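Local coordinates for 462aa long hypothetical selenium-binding protein (PDB 2ECE) that is of unknown function but belongs to the selenium-binding protein family of beta-propellers and may therefore bind selenium, at residues A[206-209]-A[210-214]; A[215-219]-A[220-224]. One frame throughout, in Å; residues are numbered along the deposited sequence.

Contact 1. Residues A[206-209]-A[210-214]; sequences EWAV and PNTIE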
# COMPACT_ATOMS: atom_id res chain seq x y z
N GLU A 206 8.67 9.36 1.35
CA GLU A 206 8.67 10.41 0.33
C GLU A 206 8.64 9.90 -1.12
O GLU A 206 9.46 9.08 -1.52
CB GLU A 206 9.92 11.29 0.45
CG GLU A 206 10.26 11.85 1.83
CD GLU A 206 11.55 12.68 1.79
OE1 GLU A 206 12.40 12.39 0.92
OE2 GLU A 206 11.72 13.61 2.61
N TRP A 207 7.69 10.42 -1.89
CA TRP A 207 7.59 10.07 -3.30
C TRP A 207 7.92 11.37 -4.04
O TRP A 207 9.08 11.65 -4.30
CB TRP A 207 6.19 9.57 -3.65
CG TRP A 207 6.07 8.98 -5.03
CD1 TRP A 207 7.07 8.42 -5.78
CD2 TRP A 207 4.86 8.82 -5.79
NE1 TRP A 207 6.55 7.91 -6.95
CE2 TRP A 207 5.20 8.14 -6.98
CE3 TRP A 207 3.52 9.17 -5.58
CZ2 TRP A 207 4.26 7.81 -7.96
CZ3 TRP A 207 2.58 8.84 -6.55
CH2 TRP A 207 2.95 8.17 -7.72
N ALA A 208 6.89 12.16 -4.34
CA ALA A 208 7.05 13.44 -5.02
C ALA A 208 5.72 14.16 -4.90
O ALA A 208 4.72 13.53 -4.56
CB ALA A 208 7.41 13.22 -6.49
N VAL A 209 5.68 15.46 -5.18
CA VAL A 209 4.42 16.20 -5.08
C VAL A 209 3.53 15.91 -6.28
O VAL A 209 3.99 15.42 -7.31
CB VAL A 209 4.65 17.73 -4.99
CG1 VAL A 209 5.55 18.05 -3.80
CG2 VAL A 209 5.23 18.26 -6.29
N PRO A 210 2.22 16.20 -6.16
CA PRO A 210 1.26 15.97 -7.24
C PRO A 210 1.69 16.53 -8.59
O PRO A 210 1.65 15.83 -9.60
CB PRO A 210 -0.00 16.66 -6.71
CG PRO A 210 0.08 16.37 -5.25
CD PRO A 210 1.54 16.69 -4.95
N ASN A 211 2.10 17.79 -8.60
CA ASN A 211 2.52 18.41 -9.85
C ASN A 211 3.71 17.72 -10.51
O ASN A 211 4.02 17.99 -11.67
CB ASN A 211 2.80 19.91 -9.64
CG ASN A 211 1.53 20.68 -9.32
OD1 ASN A 211 0.43 20.23 -9.65
ND2 ASN A 211 1.67 21.84 -8.68
N THR A 212 4.37 16.82 -9.79
CA THR A 212 5.50 16.09 -10.35
C THR A 212 5.07 14.74 -10.93
O THR A 212 5.49 14.36 -12.03
CB THR A 212 6.59 15.81 -9.29
OG1 THR A 212 7.20 17.03 -8.87
CG2 THR A 212 7.65 14.87 -9.86
N ILE A 213 4.22 14.02 -10.19
CA ILE A 213 3.79 12.68 -10.59
C ILE A 213 2.54 12.50 -11.44
O ILE A 213 2.49 11.59 -12.26
CB ILE A 213 3.63 11.77 -9.34
CG1 ILE A 213 2.40 12.19 -8.53
CG2 ILE A 213 4.87 11.87 -8.46
CD1 ILE A 213 1.15 11.39 -8.86
N GLU A 214 1.53 13.36 -11.28
CA GLU A 214 0.29 13.18 -12.03
C GLU A 214 0.37 13.00 -13.55
O GLU A 214 -0.38 12.19 -14.11
CB GLU A 214 -0.70 14.29 -11.68
CG GLU A 214 -1.07 14.29 -10.20
CD GLU A 214 -2.24 15.19 -9.86
OE1 GLU A 214 -2.35 16.28 -10.46
OE2 GLU A 214 -3.05 14.81 -8.99
O HOH W 1 8.24 16.56 -6.36

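Contact 2. Residues A[215-219]-A[220-224]; sequences DGLKL and EHLKD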
# COMPACT_ATOMS: atom_id res chain seq x y z
N ASP A 215 1.26 13.71 -14.24
CA ASP A 215 1.36 13.56 -15.69
C ASP A 215 2.34 12.47 -16.12
O ASP A 215 2.67 12.37 -17.30
CB ASP A 215 1.73 14.89 -16.37
CG ASP A 215 0.62 15.92 -16.28
OD1 ASP A 215 -0.56 15.51 -16.31
OD2 ASP A 215 0.92 17.13 -16.20
N GLY A 216 2.80 11.67 -15.16
CA GLY A 216 3.73 10.60 -15.48
C GLY A 216 5.14 10.81 -14.95
O GLY A 216 5.46 11.86 -14.39
N LEU A 217 5.97 9.79 -15.12
CA LEU A 217 7.35 9.83 -14.66
C LEU A 217 8.22 10.49 -15.72
O LEU A 217 8.24 10.07 -16.87
CB LEU A 217 7.87 8.42 -14.41
CG LEU A 217 9.03 8.17 -13.43
CD1 LEU A 217 9.85 7.00 -13.96
CD2 LEU A 217 9.91 9.40 -13.26
N LYS A 218 8.93 11.54 -15.32
CA LYS A 218 9.83 12.23 -16.22
C LYS A 218 11.21 12.01 -15.64
O LYS A 218 11.56 12.60 -14.62
CB LYS A 218 9.49 13.72 -16.29
CG LYS A 218 8.25 14.02 -17.12
CD LYS A 218 7.84 15.48 -17.06
CE LYS A 218 6.67 15.77 -18.00
NZ LYS A 218 5.54 14.82 -17.79
N LEU A 219 11.98 11.14 -16.29
CA LEU A 219 13.33 10.81 -15.84
C LEU A 219 14.19 12.01 -15.45
O LEU A 219 15.06 11.88 -14.59
CB LEU A 219 14.04 9.98 -16.92
CG LEU A 219 13.92 8.46 -16.81
CD1 LEU A 219 12.59 8.06 -16.18
CD2 LEU A 219 14.08 7.83 -18.19
N GLU A 220 13.95 13.16 -16.06
CA GLU A 220 14.74 14.34 -15.72
C GLU A 220 14.34 14.90 -14.35
O GLU A 220 15.08 15.69 -13.76
CB GLU A 220 14.56 15.43 -16.78
CG GLU A 220 13.13 15.89 -16.95
CD GLU A 220 12.41 15.15 -18.07
OE1 GLU A 220 12.66 13.94 -18.25
OE2 GLU A 220 11.59 15.79 -18.77
N HIS A 221 13.19 14.48 -13.85
CA HIS A 221 12.68 14.92 -12.55
C HIS A 221 13.28 14.14 -11.38
O HIS A 221 13.34 14.64 -10.25
CB HIS A 221 11.16 14.74 -12.46
CG HIS A 221 10.36 15.73 -13.26
ND1 HIS A 221 8.99 15.81 -13.17
CD2 HIS A 221 10.73 16.66 -14.17
CE1 HIS A 221 8.55 16.75 -13.99
NE2 HIS A 221 9.59 17.28 -14.61
N LEU A 222 13.70 12.91 -11.65
CA LEU A 222 14.24 12.03 -10.62
C LEU A 222 15.23 12.62 -9.62
O LEU A 222 15.02 12.53 -8.42
CB LEU A 222 14.86 10.80 -11.27
CG LEU A 222 13.87 9.67 -11.59
CD1 LEU A 222 14.57 8.57 -12.37
CD2 LEU A 222 13.30 9.13 -10.29
N LYS A 223 16.30 13.23 -10.12
CA LYS A 223 17.31 13.79 -9.22
C LYS A 223 16.85 14.87 -8.25
O LYS A 223 17.16 14.81 -7.06
CB LYS A 223 18.51 14.31 -10.03
CG LYS A 223 19.50 15.13 -9.20
CD LYS A 223 20.82 15.33 -9.94
CE LYS A 223 21.86 14.29 -9.52
NZ LYS A 223 22.24 14.42 -8.08
N ASP A 224 16.10 15.86 -8.73
CA ASP A 224 15.68 16.95 -7.85
C ASP A 224 14.23 16.94 -7.37
O ASP A 224 13.90 17.69 -6.45
CB ASP A 224 15.94 18.30 -8.52
CG ASP A 224 17.34 18.42 -9.07
OD1 ASP A 224 18.29 18.03 -8.35
OD2 ASP A 224 17.49 18.89 -10.22
O HOH W 2 7.85 12.99 -12.91
O HOH W 3 16.99 13.18 -12.99

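Contact 1. Residues A[206-209]-A[210-214]
The N-terminal turn of the short helix 210-213, with Val209 at its N-cap position, folds back on the loop that leads into it, and Ile213 comes down over the indole of Trp207. CG2 of Ile213 sits almost squarely above the six-membered ring of Trp207, 3.9 Å from its centroid and 5° off the normal, a CH-pi contact. The other branch reaches past it, so that Ile213 CD1 meets Trp207 CZ3 at 3.7 Å. The indole is swung there by a chi1 of -171°, which sets CG of Trp207 opposite its own backbone N. Ala208 CB packs tightly against Ile213 CG2 (3.5 Å) and also touches the methyl of Thr212.

Two amides grip the carbonyl of Val209. Ile213 N lies 3.2 Å from Val209 O, nearly along the C=O axis, whereas Thr212 N, 2.9 Å from the same Val209 O, approaches from above the carbonyl plane, 51° out of it. A water links Val209 N, as donor, to Thr212 OG1, so both the amide and the carbonyl of the capping residue are tied to the first turn. Glu214, whose amide bonds to Pro210 O, forms a salt bridge with Arg139.

The loop follows strand 201-204, and its indole meets Tyr191 and Tyr226 and is wedged between Trp405 of helix 403-409 and Met252 and Leu254 of strand 250-258.

Contact 2. Residues A[215-219]-A[220-224]
The imidazole of His221 carries Lys218 on one face: CB of Lys218 stands 3.7 Å from the centroid of the His221 ring and 6° off its normal, a CH-pi contact, and the two side chains run side by side in the same direction. Farther along, Lys218 CD closes on His221 CE1 at 3.4 Å, so the aliphatic part of the lysine follows the ring toward its outer end. At the ring's ND1 a water bridges back to the loop, giving a hydrogen bond to Gly216 O and accepting one from Lys218 N. The Glu220 carboxylate comes to Lys218 CB as well, with CD of Glu220 3.7 Å from that carbon; a sharp bend at chi2 (-94°) folds it back toward the lysine, yet the charged ends stay apart.

The backbone turns beneath these side chains. His221 N donates to Lys218 O at 2.6 Å. A weak, long hydrogen bond of 3.4 Å runs from Leu222 N to Leu219 O. A second water joins Leu219 O to Lys223 N. Apolar contact is looser, with Leu217 CD2 and Leu222 CG 4.3 Å apart; Leu217 also packs on Trp405 and Phe409 of helix 403-409.

Bonds from each amide to the carbonyl three residues earlier mark two consecutive type I beta-turns, 218-221 and 219-222, which lead the loop into helix 222-225 of the propeller.

The two contacts follow in series within the long connection between strands 201-204 and 229-234, neighbours in one antiparallel four-stranded sheet of the propeller. Leaving the first of these strands, the chain makes contact 1 as it turns into helix 210-213, then runs through 215-219 and closes the turn of contact 2 as it enters helix 222-225, before the return to the sheet. Neither nests in nor crosses the other. Their centres lie 9 Å apart, and they touch where Thr212 CG2 packs 3.7 Å from His221 ND1. Helix 403-409, from the connection between strands 394-398 and 417-423 of a later sheet, borders both contacts.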